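Side-chain contacts in ochratoxinase (Aspergillus niger, PDB 4C65), which is a zinc-dependent carboxypeptidase that splits the mycotoxin ochratoxin A into ochratoxin alpha and L-phenylalanine: residues I331-D336 and A344-F349; E275-K278 and L283-A286; I35-V38 and I44-K47; G39-I44 and T55-V60; A123-I126 and T130-G133. All coordinates share one frame; numbering follows the deposited sequence.

Contact 1 (I331-D336 and A344-F349); sequences IALGTD and ALELQF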
# COMPACT_ATOMS: atom_id res chain seq x y z
N ILE A 331 -43.40 -13.33 -17.36
CA ILE A 331 -42.73 -14.03 -16.30
C ILE A 331 -41.72 -15.02 -16.85
O ILE A 331 -41.94 -15.64 -17.89
CB ILE A 331 -43.78 -14.74 -15.42
CG1 ILE A 331 -44.62 -13.68 -14.72
CG2 ILE A 331 -43.14 -15.63 -14.37
CD1 ILE A 331 -46.04 -14.09 -14.55
N ALA A 332 -40.61 -15.16 -16.14
CA ALA A 332 -39.67 -16.25 -16.39
C ALA A 332 -39.35 -16.90 -15.06
O ALA A 332 -39.61 -16.33 -13.99
CB ALA A 332 -38.42 -15.75 -17.06
N LEU A 333 -38.82 -18.12 -15.12
CA LEU A 333 -38.59 -18.91 -13.92
C LEU A 333 -37.13 -18.88 -13.50
O LEU A 333 -36.22 -18.97 -14.32
CB LEU A 333 -39.03 -20.37 -14.11
CG LEU A 333 -40.50 -20.59 -14.39
CD1 LEU A 333 -40.84 -22.06 -14.30
CD2 LEU A 333 -41.39 -19.81 -13.44
N GLY A 334 -36.93 -18.74 -12.18
CA GLY A 334 -35.62 -18.78 -11.57
C GLY A 334 -35.77 -19.40 -10.21
O GLY A 334 -36.80 -19.24 -9.58
N THR A 335 -34.72 -20.07 -9.76
CA THR A 335 -34.77 -20.88 -8.54
C THR A 335 -34.00 -20.26 -7.37
O THR A 335 -34.37 -20.43 -6.20
CB THR A 335 -34.23 -22.28 -8.85
OG1 THR A 335 -34.97 -22.82 -9.95
CG2 THR A 335 -34.39 -23.21 -7.66
N ASP A 336 -32.94 -19.52 -7.70
CA ASP A 336 -31.98 -19.00 -6.74
C ASP A 336 -31.25 -20.14 -6.05
O ASP A 336 -31.36 -20.35 -4.86
CB ASP A 336 -32.66 -18.08 -5.73
CG ASP A 336 -31.67 -17.12 -5.05
OD1 ASP A 336 -30.45 -17.34 -5.08
OD2 ASP A 336 -32.15 -16.14 -4.47
N ALA A 344 -36.13 -27.79 -11.20
CA ALA A 344 -37.42 -28.31 -11.67
C ALA A 344 -38.56 -27.97 -10.73
O ALA A 344 -39.69 -27.78 -11.16
CB ALA A 344 -37.33 -29.81 -11.89
N LEU A 345 -38.27 -27.87 -9.44
CA LEU A 345 -39.25 -27.46 -8.44
C LEU A 345 -39.92 -26.12 -8.77
O LEU A 345 -41.07 -25.88 -8.38
CB LEU A 345 -38.60 -27.32 -7.08
CG LEU A 345 -38.42 -28.52 -6.15
CD1 LEU A 345 -38.05 -28.05 -4.75
CD2 LEU A 345 -39.70 -29.33 -6.05
N GLU A 346 -39.18 -25.23 -9.41
CA GLU A 346 -39.72 -23.91 -9.69
C GLU A 346 -40.90 -24.00 -10.66
O GLU A 346 -41.83 -23.18 -10.60
CB GLU A 346 -38.62 -23.00 -10.25
CG GLU A 346 -38.99 -21.53 -10.27
CD GLU A 346 -39.22 -20.94 -8.88
OE1 GLU A 346 -38.74 -21.51 -7.89
OE2 GLU A 346 -39.89 -19.89 -8.81
N LEU A 347 -40.85 -24.99 -11.56
CA LEU A 347 -41.97 -25.22 -12.47
C LEU A 347 -43.20 -25.68 -11.68
O LEU A 347 -44.31 -25.21 -11.94
CB LEU A 347 -41.61 -26.25 -13.55
CG LEU A 347 -40.68 -25.74 -14.65
CD1 LEU A 347 -39.77 -26.84 -15.11
CD2 LEU A 347 -41.44 -25.17 -15.83
N GLN A 348 -42.98 -26.58 -10.74
CA GLN A 348 -44.03 -27.03 -9.85
C GLN A 348 -44.69 -25.85 -9.12
O GLN A 348 -45.90 -25.73 -9.08
CB GLN A 348 -43.47 -28.01 -8.84
CG GLN A 348 -44.47 -28.40 -7.79
CD GLN A 348 -43.97 -29.49 -6.87
OE1 GLN A 348 -43.16 -30.35 -7.24
NE2 GLN A 348 -44.52 -29.52 -5.67
N PHE A 349 -43.86 -24.93 -8.61
CA PHE A 349 -44.39 -23.80 -7.88
C PHE A 349 -45.08 -22.81 -8.78
O PHE A 349 -46.04 -22.19 -8.35
CB PHE A 349 -43.29 -23.12 -7.04
CG PHE A 349 -42.66 -24.03 -6.01
CD1 PHE A 349 -43.44 -24.84 -5.22
CD2 PHE A 349 -41.28 -24.02 -5.82
CE1 PHE A 349 -42.86 -25.66 -4.26
CE2 PHE A 349 -40.69 -24.85 -4.88
CZ PHE A 349 -41.48 -25.66 -4.10
O HOH W 1 -39.24 -18.05 -10.78

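Contact 2 (E275-K278 and L283-A286); sequences ELMK and LYVA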
# COMPACT_ATOMS: atom_id res chain seq x y z
N GLU A 275 -48.69 -3.25 -13.48
CA GLU A 275 -48.97 -2.37 -14.62
C GLU A 275 -47.71 -1.72 -15.16
O GLU A 275 -47.51 -1.69 -16.38
CB GLU A 275 -49.99 -1.28 -14.23
CG GLU A 275 -51.39 -1.83 -14.04
CD GLU A 275 -51.78 -2.78 -15.16
OE1 GLU A 275 -51.68 -2.36 -16.34
OE2 GLU A 275 -52.15 -3.96 -14.87
N LEU A 276 -46.87 -1.20 -14.27
CA LEU A 276 -45.60 -0.62 -14.68
C LEU A 276 -44.73 -1.63 -15.41
O LEU A 276 -44.08 -1.28 -16.41
CB LEU A 276 -44.81 -0.04 -13.49
CG LEU A 276 -45.18 1.37 -13.06
CD1 LEU A 276 -44.47 1.73 -11.75
CD2 LEU A 276 -44.82 2.39 -14.13
N MET A 277 -44.68 -2.85 -14.91
CA MET A 277 -43.82 -3.86 -15.50
C MET A 277 -44.31 -4.27 -16.89
O MET A 277 -43.50 -4.56 -17.78
CB MET A 277 -43.72 -5.08 -14.58
CG MET A 277 -42.90 -4.82 -13.32
SD MET A 277 -42.87 -6.25 -12.24
CE MET A 277 -41.63 -7.26 -13.06
N LYS A 278 -45.63 -4.31 -17.06
CA LYS A 278 -46.23 -4.56 -18.37
C LYS A 278 -45.93 -3.43 -19.33
O LYS A 278 -45.51 -3.66 -20.45
CB LYS A 278 -47.73 -4.72 -18.25
CG LYS A 278 -48.16 -6.10 -17.79
CD LYS A 278 -49.62 -6.35 -18.08
CE LYS A 278 -50.51 -5.63 -17.08
NZ LYS A 278 -51.91 -5.49 -17.62
N LEU A 283 -39.23 -7.94 -16.88
CA LEU A 283 -39.41 -9.35 -16.60
C LEU A 283 -39.56 -9.60 -15.11
O LEU A 283 -38.85 -8.98 -14.30
CB LEU A 283 -38.23 -10.15 -17.14
CG LEU A 283 -38.37 -11.67 -17.12
CD1 LEU A 283 -39.48 -12.13 -18.06
CD2 LEU A 283 -37.06 -12.28 -17.54
N TYR A 284 -40.47 -10.52 -14.75
CA TYR A 284 -40.74 -10.91 -13.38
C TYR A 284 -40.17 -12.31 -13.14
O TYR A 284 -40.60 -13.27 -13.78
CB TYR A 284 -42.25 -10.93 -13.13
CG TYR A 284 -42.72 -10.96 -11.67
CD1 TYR A 284 -42.54 -12.07 -10.87
CD2 TYR A 284 -43.43 -9.88 -11.14
CE1 TYR A 284 -43.02 -12.10 -9.56
CE2 TYR A 284 -43.90 -9.89 -9.84
CZ TYR A 284 -43.70 -11.00 -9.04
OH TYR A 284 -44.18 -11.00 -7.75
N VAL A 285 -39.23 -12.41 -12.21
CA VAL A 285 -38.66 -13.68 -11.81
C VAL A 285 -38.87 -13.86 -10.33
O VAL A 285 -38.16 -13.28 -9.50
CB VAL A 285 -37.16 -13.71 -12.14
CG1 VAL A 285 -36.57 -15.07 -11.78
CG2 VAL A 285 -36.96 -13.40 -13.62
N ALA A 286 -39.82 -14.73 -9.98
CA ALA A 286 -40.30 -14.83 -8.60
C ALA A 286 -39.32 -15.50 -7.62
O ALA A 286 -39.24 -15.10 -6.47
CB ALA A 286 -41.65 -15.53 -8.58

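Contact 3 (I35-V38 and I44-K47); sequences IAFV and IPKK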
# COMPACT_ATOMS: atom_id res chain seq x y z
N ILE A 35 -32.44 -24.84 -35.78
CA ILE A 35 -33.60 -25.61 -36.09
C ILE A 35 -34.02 -25.27 -37.50
O ILE A 35 -34.33 -24.12 -37.80
CB ILE A 35 -34.76 -25.28 -35.12
CG1 ILE A 35 -34.38 -25.75 -33.71
CG2 ILE A 35 -36.05 -25.95 -35.60
CD1 ILE A 35 -35.17 -25.09 -32.60
N ALA A 36 -34.04 -26.27 -38.37
CA ALA A 36 -34.32 -26.07 -39.77
C ALA A 36 -35.81 -26.18 -40.10
O ALA A 36 -36.26 -25.57 -41.04
CB ALA A 36 -33.52 -27.05 -40.61
N PHE A 37 -36.54 -26.97 -39.33
CA PHE A 37 -37.96 -27.18 -39.59
C PHE A 37 -38.70 -27.63 -38.33
O PHE A 37 -38.19 -28.44 -37.56
CB PHE A 37 -38.16 -28.23 -40.68
CG PHE A 37 -39.59 -28.70 -40.84
CD1 PHE A 37 -40.49 -27.96 -41.59
CD2 PHE A 37 -40.04 -29.87 -40.22
CE1 PHE A 37 -41.80 -28.37 -41.75
CE2 PHE A 37 -41.35 -30.30 -40.36
CZ PHE A 37 -42.24 -29.55 -41.15
N VAL A 38 -39.92 -27.12 -38.16
CA VAL A 38 -40.84 -27.64 -37.17
C VAL A 38 -42.22 -27.70 -37.78
O VAL A 38 -42.66 -26.78 -38.45
CB VAL A 38 -40.90 -26.75 -35.93
CG1 VAL A 38 -41.87 -27.31 -34.91
CG2 VAL A 38 -39.52 -26.61 -35.31
N ILE A 44 -42.38 -32.77 -43.44
CA ILE A 44 -40.93 -32.62 -43.44
C ILE A 44 -40.45 -32.40 -44.88
O ILE A 44 -40.67 -33.25 -45.71
CB ILE A 44 -40.22 -33.86 -42.86
CG1 ILE A 44 -40.66 -34.13 -41.42
CG2 ILE A 44 -38.70 -33.67 -42.88
CD1 ILE A 44 -40.44 -35.55 -40.97
N PRO A 45 -39.77 -31.28 -45.16
CA PRO A 45 -39.22 -31.08 -46.49
C PRO A 45 -38.36 -32.29 -46.90
O PRO A 45 -37.56 -32.77 -46.11
CB PRO A 45 -38.36 -29.83 -46.35
CG PRO A 45 -38.97 -29.08 -45.21
CD PRO A 45 -39.46 -30.14 -44.27
N LYS A 46 -38.56 -32.76 -48.13
CA LYS A 46 -37.93 -33.98 -48.58
C LYS A 46 -36.40 -33.91 -48.59
O LYS A 46 -35.74 -34.94 -48.47
CB LYS A 46 -38.42 -34.37 -50.00
CG LYS A 46 -39.88 -34.69 -50.20
CD LYS A 46 -40.50 -35.26 -48.96
CE LYS A 46 -42.01 -35.42 -49.18
NZ LYS A 46 -42.53 -36.76 -48.84
N LYS A 47 -35.84 -32.70 -48.72
CA LYS A 47 -34.38 -32.56 -48.76
C LYS A 47 -33.74 -33.03 -47.47
O LYS A 47 -32.66 -33.61 -47.50
CB LYS A 47 -33.95 -31.14 -49.09
CG LYS A 47 -34.42 -30.08 -48.13
CD LYS A 47 -33.83 -28.72 -48.49
CE LYS A 47 -34.55 -27.60 -47.75
NZ LYS A 47 -33.78 -26.34 -47.62

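Contact 4 (G39-I44 and T55-V60); sequences GSEADI and THRVPV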
# COMPACT_ATOMS: atom_id res chain seq x y z
N GLY A 39 -42.91 -28.79 -37.52
CA GLY A 39 -44.26 -28.95 -38.02
C GLY A 39 -44.65 -30.40 -37.97
O GLY A 39 -44.02 -31.20 -37.29
N SER A 40 -45.69 -30.74 -38.72
CA SER A 40 -46.23 -32.07 -38.66
C SER A 40 -45.28 -33.01 -39.39
O SER A 40 -44.58 -32.65 -40.33
CB SER A 40 -47.64 -32.12 -39.26
OG SER A 40 -47.58 -32.36 -40.64
N GLU A 41 -45.24 -34.24 -38.89
CA GLU A 41 -44.47 -35.33 -39.47
C GLU A 41 -44.62 -35.43 -40.99
O GLU A 41 -43.64 -35.62 -41.70
CB GLU A 41 -44.97 -36.60 -38.82
CG GLU A 41 -44.13 -37.83 -39.01
CD GLU A 41 -44.74 -38.95 -38.11
OE1 GLU A 41 -45.97 -38.93 -37.95
OE2 GLU A 41 -44.02 -39.83 -37.56
N ALA A 42 -45.85 -35.30 -41.47
CA ALA A 42 -46.13 -35.41 -42.89
C ALA A 42 -45.46 -34.31 -43.73
O ALA A 42 -45.25 -34.50 -44.93
CB ALA A 42 -47.63 -35.43 -43.14
N ASP A 43 -45.11 -33.19 -43.12
CA ASP A 43 -44.67 -32.03 -43.88
C ASP A 43 -43.17 -31.81 -43.90
O ASP A 43 -42.72 -30.76 -44.35
CB ASP A 43 -45.35 -30.78 -43.36
CG ASP A 43 -46.87 -30.78 -43.61
OD1 ASP A 43 -47.35 -31.47 -44.52
OD2 ASP A 43 -47.59 -30.13 -42.84
N ILE A 44 -42.38 -32.77 -43.44
CA ILE A 44 -40.93 -32.62 -43.44
C ILE A 44 -40.45 -32.40 -44.88
O ILE A 44 -40.67 -33.25 -45.71
CB ILE A 44 -40.22 -33.86 -42.86
CG1 ILE A 44 -40.66 -34.13 -41.42
CG2 ILE A 44 -38.70 -33.67 -42.88
CD1 ILE A 44 -40.44 -35.55 -40.97
N THR A 55 -31.85 -40.22 -37.14
CA THR A 55 -33.23 -40.01 -36.82
C THR A 55 -33.52 -40.47 -35.39
O THR A 55 -32.96 -41.47 -34.95
CB THR A 55 -34.00 -40.94 -37.79
OG1 THR A 55 -33.66 -40.62 -39.15
CG2 THR A 55 -35.50 -40.88 -37.61
N HIS A 56 -34.41 -39.77 -34.69
CA HIS A 56 -34.85 -40.18 -33.36
C HIS A 56 -36.35 -40.15 -33.30
O HIS A 56 -36.98 -39.33 -33.98
CB HIS A 56 -34.28 -39.23 -32.31
CG HIS A 56 -32.79 -39.21 -32.30
ND1 HIS A 56 -32.04 -40.10 -31.57
CD2 HIS A 56 -31.92 -38.44 -32.98
CE1 HIS A 56 -30.76 -39.85 -31.77
NE2 HIS A 56 -30.66 -38.85 -32.63
N ARG A 57 -36.91 -41.00 -32.46
CA ARG A 57 -38.34 -41.02 -32.22
C ARG A 57 -38.57 -40.96 -30.74
O ARG A 57 -38.16 -41.84 -30.02
CB ARG A 57 -38.93 -42.31 -32.81
CG ARG A 57 -39.14 -42.13 -34.29
CD ARG A 57 -39.62 -43.36 -34.99
NE ARG A 57 -39.30 -43.26 -36.43
CZ ARG A 57 -40.03 -42.57 -37.31
NH1 ARG A 57 -41.14 -41.92 -36.95
NH2 ARG A 57 -39.65 -42.53 -38.58
N VAL A 58 -39.25 -39.91 -30.28
CA VAL A 58 -39.45 -39.68 -28.86
C VAL A 58 -40.90 -39.31 -28.58
O VAL A 58 -41.58 -38.77 -29.44
CB VAL A 58 -38.52 -38.54 -28.34
CG1 VAL A 58 -37.07 -38.87 -28.63
CG2 VAL A 58 -38.88 -37.19 -28.96
N PRO A 59 -41.36 -39.59 -27.35
CA PRO A 59 -42.76 -39.28 -27.03
C PRO A 59 -43.03 -37.79 -26.94
O PRO A 59 -44.05 -37.33 -27.43
CB PRO A 59 -42.98 -39.94 -25.65
CG PRO A 59 -41.83 -40.87 -25.45
CD PRO A 59 -40.69 -40.33 -26.28
N VAL A 60 -42.11 -37.05 -26.33
CA VAL A 60 -42.30 -35.61 -26.11
C VAL A 60 -41.04 -34.83 -26.43
O VAL A 60 -39.96 -35.19 -25.97
CB VAL A 60 -42.71 -35.32 -24.64
CG1 VAL A 60 -42.86 -33.83 -24.40
CG2 VAL A 60 -44.01 -36.04 -24.31

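Contact 5 (A123-I126 and T130-G133); sequences AKAI and TIVG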
# COMPACT_ATOMS: atom_id res chain seq x y z
N ALA A 123 -17.75 -20.57 -17.70
CA ALA A 123 -18.21 -20.65 -19.12
C ALA A 123 -17.04 -20.90 -20.07
O ALA A 123 -17.16 -21.61 -21.06
CB ALA A 123 -18.96 -19.42 -19.53
N LYS A 124 -15.88 -20.35 -19.74
CA LYS A 124 -14.69 -20.58 -20.54
C LYS A 124 -14.34 -22.05 -20.64
O LYS A 124 -13.86 -22.48 -21.68
CB LYS A 124 -13.50 -19.86 -19.97
CG LYS A 124 -13.59 -18.37 -20.10
CD LYS A 124 -12.49 -17.70 -19.28
CE LYS A 124 -11.69 -16.77 -20.17
NZ LYS A 124 -11.68 -15.42 -19.57
N ALA A 125 -14.55 -22.80 -19.56
CA ALA A 125 -14.24 -24.21 -19.58
C ALA A 125 -15.32 -25.00 -20.33
O ALA A 125 -15.08 -26.14 -20.77
CB ALA A 125 -14.05 -24.72 -18.18
N ILE A 126 -16.52 -24.44 -20.44
CA ILE A 126 -17.60 -25.08 -21.20
C ILE A 126 -17.37 -24.80 -22.68
O ILE A 126 -17.40 -25.71 -23.50
CB ILE A 126 -18.98 -24.54 -20.79
CG1 ILE A 126 -19.31 -24.92 -19.36
CG2 ILE A 126 -20.05 -25.09 -21.72
CD1 ILE A 126 -20.56 -24.27 -18.82
N THR A 130 -13.70 -28.38 -22.41
CA THR A 130 -13.09 -29.16 -21.30
C THR A 130 -14.15 -29.79 -20.43
O THR A 130 -14.03 -30.93 -20.03
CB THR A 130 -12.17 -28.32 -20.40
OG1 THR A 130 -11.35 -27.47 -21.20
CG2 THR A 130 -11.28 -29.23 -19.57
N ILE A 131 -15.21 -29.05 -20.15
CA ILE A 131 -16.37 -29.59 -19.45
C ILE A 131 -17.63 -29.31 -20.26
O ILE A 131 -17.59 -28.71 -21.32
CB ILE A 131 -16.53 -29.02 -18.00
CG1 ILE A 131 -16.74 -27.52 -18.02
CG2 ILE A 131 -15.30 -29.36 -17.16
CD1 ILE A 131 -17.27 -26.99 -16.71
N VAL A 132 -18.75 -29.73 -19.71
CA VAL A 132 -20.02 -29.57 -20.34
C VAL A 132 -20.94 -28.77 -19.43
O VAL A 132 -20.79 -28.78 -18.20
CB VAL A 132 -20.56 -31.03 -20.44
CG1 VAL A 132 -22.07 -31.10 -20.53
CG2 VAL A 132 -19.89 -31.85 -21.54
N GLY A 133 -21.90 -28.06 -20.00
CA GLY A 133 -22.90 -27.38 -19.19
C GLY A 133 -23.87 -26.61 -20.04
O GLY A 133 -23.79 -26.65 -21.27
O HOH W 2 -18.80 -28.38 -23.49

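Contact 1 (I331-D336 and A344-F349)
L333 and L347 make the tight apolar part of this contact. CD1 of L333 reaches CD2 of L347 at 3.5 Å, and the two side chains cross at about a right angle. A361, A364 and A365 of helix 358-365 pack around this pair. The other part is polar and includes a water. E346 has CG anti to its backbone N (chi1 -167°), and a bend at chi2 (63°) turns the carboxylate across the carbonyl of G334. G334 O lies 3.0 Å from E346 CD, acceptor against acceptor, with no hydrogen bond. A water bridges instead: it takes the N-H of G334 at 2.8 Å and donates to E346 OE2, also at 2.8 Å. T335 OG1 packs on E346 CB and bonds to D67. The contact joins the end of TIM-barrel strand 331-332, and the loop leading to active-site residue D336, to helix 344-354. G334 also lies next to zinc ligand H69, about 4 Å away between side chains. S289 bonds to OE1 of E346, and the backbone N of R288 to OE2. With the water, these bonds probably keep the buried carboxylate charged and hold it in place despite the G334 carbonyl against it.

Contact 2 (E275-K278 and L283-A286)
M277 and Y284 meet with their side chains crossing obliquely. The sulfur of M277 lies 5.1 Å from the centroid of the Y284 ring. The line to it is 73° off the ring normal, an oblique approach. This is a Met-aromatic contact. The side chain of M277 runs straight from the helix as far as SD. A turn at chi3 (79°) then sets the methyl group against the base of the tyrosine. CE of M277 is 3.7 Å from both CB and CD2 of Y284. The same methyl also rests on the backbone of the strand, 3.5 Å from L283 O. A286 CB lies at the edge of the Y284 ring, in the ring plane. The two segments belong to a beta-alpha-beta unit: strand 262-263, helix 271-280 and strand 283-285. In this TIM-barrel enzyme the contact packs the helix of that unit against its second strand. M277 also touches L263 on the first strand and I256 on helix 249-258. Helix 304-327 lies against Y284 through A320, Y321 and A324. The side chain of L283 starts out away from the helix, and its share of the contact is made by its backbone. Next to M277, K278 reaches back about one turn to E275. K278 NZ forms a salt bridge to E275 OE2 at 3.2 Å; its hydrogen bonds there are weak. K278 NZ also has a weak hydrogen bond to the carbonyl of A327.

Contact 3 (I35-V38 and I44-K47)
No polar bond links F37 to I44 or P45; the backbone hydrogen bonds of F37 run to V29 on the neighbouring strand. What crosses between the segments is the ring of F37. One face of that ring takes P45 CD and I44 CA. P45 CD is 3.7 Å from the ring centroid and 17° off the ring normal, a CH-pi contact well over the face. It sits nearer the rim than the centre, and F37 CD1 is the closest ring atom at 3.6 Å. I44 CA makes a second, longer CH-pi contact, 4.3 Å from the F37 centroid and 27° off the normal. I44 CG1 adds apolar contact with F37 CE2 at 4.0 Å. The ring gets there because its CG is anti to the backbone N (chi1 169°), which sends it out from the strand toward the I44-P45 peptide. P45 itself is the N-cap residue of helix 46-51, so the ring packs where the loop enters that helix. I44 also touches Y11, A27 and L49. Strand 34-38 is irregular here: two of its residues, A36 and F37, stand opposite the single V29, a classic beta bulge. The whole arrangement lies far from the zinc site, in the smaller beta-sandwich domain that accompanies the barrel in this amidohydrolase. It is a proline-aromatic CH-pi contact between a bulged strand and the start of a short helix.

Contact 4 (G39-I44 and T55-V60)
The guanidinium of R57 and the carboxylate of E41 are the two flat groups that meet. E41 OE2 comes to the edge of the guanidinium and lies near its plane. Y11 makes a cation-pi contact with the same guanidinium. The approach of the acid is at NH1 alone: E41 OE2 to R57 NH1 is 3.6 Å. That is a long salt bridge, with no hydrogen bond behind it. The planes of carboxylate and guanidinium are 46° apart, so the two groups do not form a paired, coplanar bridge. Both side chains are stretched out to meet. E41 has CG anti to the backbone N (chi1 -167°) and stays extended beyond CG. R57 is extended from CG to NE, and the two side chains cross at about a right angle. The backbones remain far apart, with CA atoms of E41 and R57 11.1 Å from each other. The attraction is therefore mostly electrostatic, and at this surface position it is probably weakened by solvent. R57 also touches a crystal neighbour, so lattice contacts may influence this exposed side chain. E41 starts from a short 3-10 turn. There D43 N bonds to S40 O at 2.9 Å, and S40 OG gives a weak bond to D43 OD2. The bridge lies in the smaller beta-sandwich domain, away from the zinc site. The loop of E41 joins strand 34-38 to helix 46-51. R57 stands on strand 54-58, which pairs in parallel with strand 7-15. Y11 belongs to strand 7-15 and touches both the loop and strand 54-58.

Contact 5 (A123-I126 and T130-G133)
I126 and I131 meet through their CG1 branches, and their first torsions differ. In I126, chi1 of -66° sets CG1 beside the backbone N. In I131, chi1 of 62° puts CG1 between N and the carbonyl carbon, and this folds the branch back against the end of helix 119-127. The two CG1 atoms of I126 and I131 are 3.9 Å apart. I131 CG1 also lies 3.9 Å from A125 CB and packs on the A125 carbonyl. I126 CD1 rests on the backbone of G133, 3.9 Å from its CA. One backbone bond crosses the contact: I131 N donates to A125 O at 3.0 Å, nearly straight at 172°. A water donates to I126 O at 3.0 Å. T130 OG1 bonds to D128 within the turn. The loop leads from helix 119-127 to strand 135-138, where I126 also touches V136. Outside, R99 of a second subunit binds T130 O, and R96 of that subunit packs on A125 and T130. Within the chain, I131 touches A98 on helix 90-106. The last turn of the helix is thus fastened to the following loop by a backbone bond and by isoleucine packing, and the loop carbonyl at T130 serves the subunit interface.

Along the chain the contacts come in the order 3, 4, 5, 2, 1. Contacts 3 and 4 share I44, and their centres are 10 Å apart. Both reach the same sheet, in the beta-sandwich domain. Contacts 1 and 2 lie 15 Å apart, centre to centre, in the barrel and touch. Strands 283-285 and 331-332 are neighbours in one parallel sheet, joined by a probable hydrogen bond from A332 N to Y284 O at 3.0 Å. Contact 5 is about 24 Å from contact 1 and 30 Å from contact 3, centre to centre, and it alone touches another subunit. Contact 1 reaches the active site through D336; contact 2 packs the neighbouring part of the barrel.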